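Long-range contacts in nird-like protein (Hydrogenobacter thermophilus, PDB 4CH7), which catalyses the decarboxylation of siroheme to didecarboxysiroheme, a step of heme d1 biosynthesis: residues K20-V25 with G181-V186; G63-L68 with V134-R139. All coordinates share one frame; numbering follows the deposited sequence.

Contact 1: K20-V25 with G181-V186; sequences KEPFSV and GSFPLV
The ring of Phe23 is the bump of this contact, and the irregular chain from Phe183 to Val186 bends round its far end to make the hollow. Two backbone carbonyls meet the rim of the ring: Val186 O lies in the ring plane, 3.2 Å from Phe23 CD2, and Pro184 O is 3.5 Å from Phe23 CE2. An inverse gamma turn centred on Leu185 brings both to that edge. The tip goes deepest, with Phe23 CZ 3.8 Å from Phe183 CD2 and as far from Leu185 CD2. The two phenylalanine rings are oblique, their planes at 56° and centroids 5.8 Å apart, and Phe23 CZ comes to the edge of Phe183. Pro22 extends the bump, its CG 4.3 Å from Phe183 CE2 at that same edge. Phe183 turns its ring toward both residues because CG lies opposite the backbone N (chi1 -164°). Were Phe23 cut back to an alanine, the hollow between Phe183 and Leu185 would probably be left unfilled. The contact joins the two helix-turn-helix domains of the chain: helix 34-47 packs on Phe23 through Leu38 and on Leu185 through Ile41, while Ile53 of strand 53-57 touches Phe183 and Leu185.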
loop_
_atom_site.group_PDB
_atom_site.type_symbol
_atom_site.label_atom_id
_atom_site.label_comp_id
_atom_site.label_asym_id
_atom_site.label_seq_id
_atom_site.Cartn_x
_atom_site.Cartn_y
_atom_site.Cartn_z
ATOM N N LYS A 20 -5.181 -22.672 15.042
ATOM C CA LYS A 20 -6.628 -22.586 15.205
ATOM C C LYS A 20 -7.018 -21.567 16.273
ATOM O O LYS A 20 -8.025 -20.874 16.137
ATOM C CB LYS A 20 -7.216 -23.954 15.540
ATOM C CG LYS A 20 -7.009 -24.992 14.446
ATOM C CD LYS A 20 -7.650 -26.316 14.818
ATOM C CE LYS A 20 -7.400 -27.362 13.744
ATOM N NZ LYS A 20 -7.956 -28.687 14.128
ATOM N N GLU A 21 -6.215 -21.478 17.330
ATOM C CA GLU A 21 -6.483 -20.546 18.421
ATOM C C GLU A 21 -5.275 -19.650 18.690
ATOM O O GLU A 21 -4.572 -19.830 19.686
ATOM C CB GLU A 21 -6.879 -21.303 19.694
ATOM C CG GLU A 21 -8.088 -22.218 19.520
ATOM C CD GLU A 21 -8.428 -22.997 20.776
ATOM O OE1 GLU A 21 -7.939 -22.628 21.863
ATOM O OE2 GLU A 21 -9.190 -23.979 20.673
ATOM N N PRO A 22 -5.044 -18.662 17.807
ATOM C CA PRO A 22 -3.865 -17.792 17.888
ATOM C C PRO A 22 -3.906 -16.859 19.092
ATOM O O PRO A 22 -2.852 -16.492 19.606
ATOM C CB PRO A 22 -3.937 -16.987 16.587
ATOM C CG PRO A 22 -5.395 -16.956 16.239
ATOM C CD PRO A 22 -5.930 -18.291 16.686
ATOM N N PHE A 23 -5.102 -16.484 19.531
ATOM C CA PHE A 23 -5.240 -15.598 20.680
ATOM C C PHE A 23 -5.061 -16.348 21.997
ATOM O O PHE A 23 -4.756 -15.747 23.026
ATOM C CB PHE A 23 -6.587 -14.876 20.644
ATOM C CG PHE A 23 -6.753 -13.967 19.461
ATOM C CD1 PHE A 23 -5.892 -12.895 19.270
ATOM C CD2 PHE A 23 -7.775 -14.178 18.545
ATOM C CE1 PHE A 23 -6.038 -12.049 18.177
ATOM C CE2 PHE A 23 -7.932 -13.338 17.452
ATOM C CZ PHE A 23 -7.061 -12.272 17.267
ATOM N N SER A 24 -5.257 -17.661 21.962
ATOM C CA SER A 24 -4.940 -18.510 23.104
ATOM C C SER A 24 -3.426 -18.508 23.304
ATOM O O SER A 24 -2.929 -18.408 24.429
ATOM C CB SER A 24 -5.450 -19.934 22.866
ATOM O OG SER A 24 -5.442 -20.694 24.058
ATOM N N VAL A 25 -2.701 -18.598 22.190
ATOM C CA VAL A 25 -1.241 -18.567 22.196
ATOM C C VAL A 25 -0.709 -17.211 22.669
ATOM O O VAL A 25 0.186 -17.153 23.512
ATOM C CB VAL A 25 -0.670 -18.888 20.802
ATOM C CG1 VAL A 25 0.844 -18.765 20.799
ATOM C CG2 VAL A 25 -1.089 -20.280 20.366
ATOM N N GLY A 181 -9.892 -8.975 4.929
ATOM C CA GLY A 181 -10.521 -7.978 5.783
ATOM C C GLY A 181 -10.145 -8.070 7.249
ATOM O O GLY A 181 -9.094 -8.608 7.592
ATOM N N SER A 182 -11.005 -7.534 8.112
ATOM C CA SER A 182 -10.769 -7.547 9.554
ATOM C C SER A 182 -10.658 -8.963 10.107
ATOM O O SER A 182 -11.553 -9.783 9.911
ATOM C CB SER A 182 -11.892 -6.808 10.287
ATOM O OG SER A 182 -11.834 -5.412 10.065
ATOM N N PHE A 183 -9.556 -9.239 10.799
ATOM C CA PHE A 183 -9.363 -10.530 11.446
ATOM C C PHE A 183 -10.308 -10.631 12.632
ATOM O O PHE A 183 -10.264 -9.789 13.533
ATOM C CB PHE A 183 -7.915 -10.677 11.909
ATOM C CG PHE A 183 -7.517 -12.089 12.236
ATOM C CD1 PHE A 183 -7.514 -13.070 11.249
ATOM C CD2 PHE A 183 -7.117 -12.430 13.520
ATOM C CE1 PHE A 183 -7.139 -14.371 11.543
ATOM C CE2 PHE A 183 -6.739 -13.727 13.824
ATOM C CZ PHE A 183 -6.747 -14.700 12.830
ATOM N N PRO A 184 -11.174 -11.657 12.629
ATOM C CA PRO A 184 -12.165 -11.832 13.695
ATOM C C PRO A 184 -11.507 -11.917 15.067
ATOM O O PRO A 184 -10.545 -12.666 15.238
ATOM C CB PRO A 184 -12.814 -13.176 13.350
ATOM C CG PRO A 184 -12.596 -13.349 11.874
ATOM C CD PRO A 184 -11.254 -12.724 11.612
ATOM N N LEU A 185 -12.016 -11.153 16.030
ATOM C CA LEU A 185 -11.493 -11.212 17.385
ATOM C C LEU A 185 -12.256 -12.262 18.182
ATOM O O LEU A 185 -13.028 -11.939 19.085
ATOM C CB LEU A 185 -11.561 -9.840 18.058
ATOM C CG LEU A 185 -10.741 -8.749 17.366
ATOM C CD1 LEU A 185 -10.648 -7.491 18.213
ATOM C CD2 LEU A 185 -9.358 -9.267 17.022
ATOM N N VAL A 186 -12.031 -13.524 17.825
ATOM C CA VAL A 186 -12.713 -14.650 18.451
ATOM C C VAL A 186 -11.724 -15.770 18.755
ATOM O O VAL A 186 -10.560 -15.705 18.361
ATOM C CB VAL A 186 -13.843 -15.193 17.551
ATOM C CG1 VAL A 186 -14.985 -14.197 17.464
ATOM C CG2 VAL A 186 -13.311 -15.514 16.164
#

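Contact 2: G63-L68 with V134-R139; sequences GYDSAL and VLRVVR
Asp65 and Arg136 form a salt bridge beside the antiparallel pairing of strands 65-71 and 132-139, neighbours that close the eight-stranded antiparallel barrel built jointly by the two AsnC-like domains of the chain. From CB the arginine chain runs first to CG; Arg136 CG packs 3.8 Å from Ala67 CB and near Ser66 O. It then stays extended to NE, carrying the guanidinium to the carboxylate of Asp65, whose side chain it meets at about a right angle. CD passes near Asp65 OD1. Arg136 NE donates to the syn lone pair of Asp65 OD1 over 2.8 Å, almost straight at 169° and in the guanidinium plane. At the tip Arg136 NH2 reaches Asp65 OD2 from above the carboxylate plane, at 2.6 Å and more bent. The grip is therefore side-on, one nitrogen to each oxygen, with the planes 34° apart. NH1 turns to a second acid, Glu117 of helix 116-126, so two carboxylates limit the guanidinium's rotation.

The strands themselves meet at Leu68 and Leu135, a hydrogen-bonded pair in which each N donates to the other's O. Their side chains share a sheet face, with Leu68 CB 4.3 Å from Leu135 CB, and both touch Trp104 and Phe276; Leu68 lies about 7 Å, side chain to side chain, from His93, the inferred active-site residue. Beyond this pair a water takes over the link between the backbones: it donates to Ser66 O at 3.0 Å and accepts from Val137 N at 3.1 Å.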
loop_
_atom_site.group_PDB
_atom_site.type_symbol
_atom_site.label_atom_id
_atom_site.label_comp_id
_atom_site.label_asym_id
_atom_site.label_seq_id
_atom_site.Cartn_x
_atom_site.Cartn_y
_atom_site.Cartn_z
ATOM N N GLY A 63 -0.036 -11.294 -7.897
ATOM C CA GLY A 63 -0.136 -11.172 -9.339
ATOM C C GLY A 63 -0.590 -9.789 -9.745
ATOM O O GLY A 63 -0.854 -9.529 -10.920
ATOM N N TYR A 64 -0.690 -8.898 -8.764
ATOM C CA TYR A 64 -1.061 -7.519 -9.037
ATOM C C TYR A 64 0.136 -6.721 -9.531
ATOM O O TYR A 64 1.196 -6.715 -8.899
ATOM C CB TYR A 64 -1.655 -6.856 -7.793
ATOM C CG TYR A 64 -3.157 -6.996 -7.675
ATOM C CD1 TYR A 64 -3.736 -8.203 -7.310
ATOM C CD2 TYR A 64 -3.994 -5.916 -7.916
ATOM C CE1 TYR A 64 -5.105 -8.333 -7.199
ATOM C CE2 TYR A 64 -5.366 -6.036 -7.805
ATOM C CZ TYR A 64 -5.915 -7.250 -7.446
ATOM O OH TYR A 64 -7.280 -7.383 -7.332
ATOM N N ASP A 65 -0.031 -6.064 -10.673
ATOM C CA ASP A 65 0.944 -5.080 -11.111
ATOM C C ASP A 65 0.507 -3.731 -10.563
ATOM O O ASP A 65 -0.611 -3.279 -10.825
ATOM C CB ASP A 65 1.038 -5.028 -12.635
ATOM C CG ASP A 65 2.293 -4.318 -13.117
ATOM O OD1 ASP A 65 3.027 -3.755 -12.274
ATOM O OD2 ASP A 65 2.545 -4.319 -14.339
ATOM N N SER A 66 1.379 -3.104 -9.782
ATOM C CA SER A 66 1.077 -1.798 -9.212
ATOM C C SER A 66 2.156 -0.784 -9.566
ATOM O O SER A 66 3.340 -1.120 -9.637
ATOM C CB SER A 66 0.898 -1.889 -7.695
ATOM O OG SER A 66 2.053 -2.415 -7.069
ATOM N N ALA A 67 1.739 0.455 -9.802
ATOM C CA ALA A 67 2.671 1.511 -10.173
ATOM C C ALA A 67 2.207 2.861 -9.657
ATOM O O ALA A 67 1.037 3.040 -9.312
ATOM C CB ALA A 67 2.845 1.562 -11.682
ATOM N N LEU A 68 3.134 3.811 -9.613
ATOM C CA LEU A 68 2.794 5.184 -9.278
ATOM C C LEU A 68 2.533 5.936 -10.575
ATOM O O LEU A 68 3.418 6.047 -11.425
ATOM C CB LEU A 68 3.925 5.846 -8.493
ATOM C CG LEU A 68 3.654 7.226 -7.896
ATOM C CD1 LEU A 68 2.417 7.185 -7.017
ATOM C CD2 LEU A 68 4.857 7.702 -7.101
ATOM N N VAL A 134 4.408 6.499 -15.756
ATOM C CA VAL A 134 4.142 5.186 -15.189
ATOM C C VAL A 134 5.393 4.712 -14.460
ATOM O O VAL A 134 6.322 4.178 -15.074
ATOM C CB VAL A 134 3.705 4.175 -16.269
ATOM C CG1 VAL A 134 3.571 2.787 -15.675
ATOM C CG2 VAL A 134 2.386 4.612 -16.892
ATOM N N LEU A 135 5.415 4.928 -13.147
ATOM C CA LEU A 135 6.599 4.654 -12.340
ATOM C C LEU A 135 6.370 3.487 -11.385
ATOM O O LEU A 135 5.436 3.505 -10.582
ATOM C CB LEU A 135 6.997 5.901 -11.542
ATOM C CG LEU A 135 7.033 7.216 -12.321
ATOM C CD1 LEU A 135 7.402 8.379 -11.413
ATOM C CD2 LEU A 135 7.995 7.124 -13.486
ATOM N N ARG A 136 7.224 2.472 -11.476
ATOM C CA ARG A 136 7.157 1.349 -10.552
ATOM C C ARG A 136 8.215 1.482 -9.467
ATOM O O ARG A 136 9.414 1.381 -9.734
ATOM C CB ARG A 136 7.301 0.023 -11.297
ATOM C CG ARG A 136 6.043 -0.372 -12.049
ATOM C CD ARG A 136 6.212 -1.677 -12.800
ATOM N NE ARG A 136 4.976 -2.065 -13.473
ATOM C CZ ARG A 136 4.587 -1.579 -14.647
ATOM N NH1 ARG A 136 5.334 -0.684 -15.279
ATOM N NH2 ARG A 136 3.448 -1.979 -15.193
ATOM N N VAL A 137 7.758 1.714 -8.242
ATOM C CA VAL A 137 8.652 1.921 -7.113
ATOM C C VAL A 137 8.686 0.701 -6.198
ATOM O O VAL A 137 7.751 -0.103 -6.184
ATOM C CB VAL A 137 8.243 3.162 -6.300
ATOM C CG1 VAL A 137 8.284 4.405 -7.172
ATOM C CG2 VAL A 137 6.852 2.983 -5.708
ATOM N N VAL A 138 9.776 0.563 -5.452
ATOM C CA VAL A 138 9.913 -0.497 -4.464
ATOM C C VAL A 138 10.188 0.155 -3.116
ATOM O O VAL A 138 11.043 1.034 -3.017
ATOM C CB VAL A 138 11.081 -1.435 -4.801
ATOM C CG1 VAL A 138 10.954 -2.732 -4.020
ATOM C CG2 VAL A 138 11.124 -1.715 -6.291
ATOM N N ARG A 139 9.462 -0.263 -2.084
ATOM C CA ARG A 139 9.646 0.308 -0.752
ATOM C C ARG A 139 11.038 -0.001 -0.219
ATOM O O ARG A 139 11.504 -1.137 -0.311
ATOM C CB ARG A 139 8.597 -0.237 0.217
ATOM C CG ARG A 139 7.970 0.814 1.127
ATOM C CD ARG A 139 8.477 0.722 2.554
ATOM N NE ARG A 139 7.396 0.971 3.502
ATOM C CZ ARG A 139 6.759 0.016 4.172
ATOM N NH1 ARG A 139 7.104 -1.254 4.010
ATOM N NH2 ARG A 139 5.780 0.329 5.007
HETATM O O HOH W 1 4.866 0.652 -7.781
#

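From the N terminus, the chain passes residues 20-25 in the first helix-turn-helix domain, then enters the barrel at 63-68. Contact 2 closes the shorter loop, with 65 residues between its segments, when strand 132-139 returns beside strand 65-71. The chain then continues to 181-186 in the second helix-turn-helix domain, where contact 1 closes the longer loop, with 155 residues between its segments. Contact 2 is thus nested inside contact 1, and the two do not cross. Contact 1 ties the two helix-turn-helix domains together, whereas contact 2 joins two strands of one AsnC-like domain. Their centres lie 31 Å apart and their nearest atoms about 13 Å, so neither touches the other.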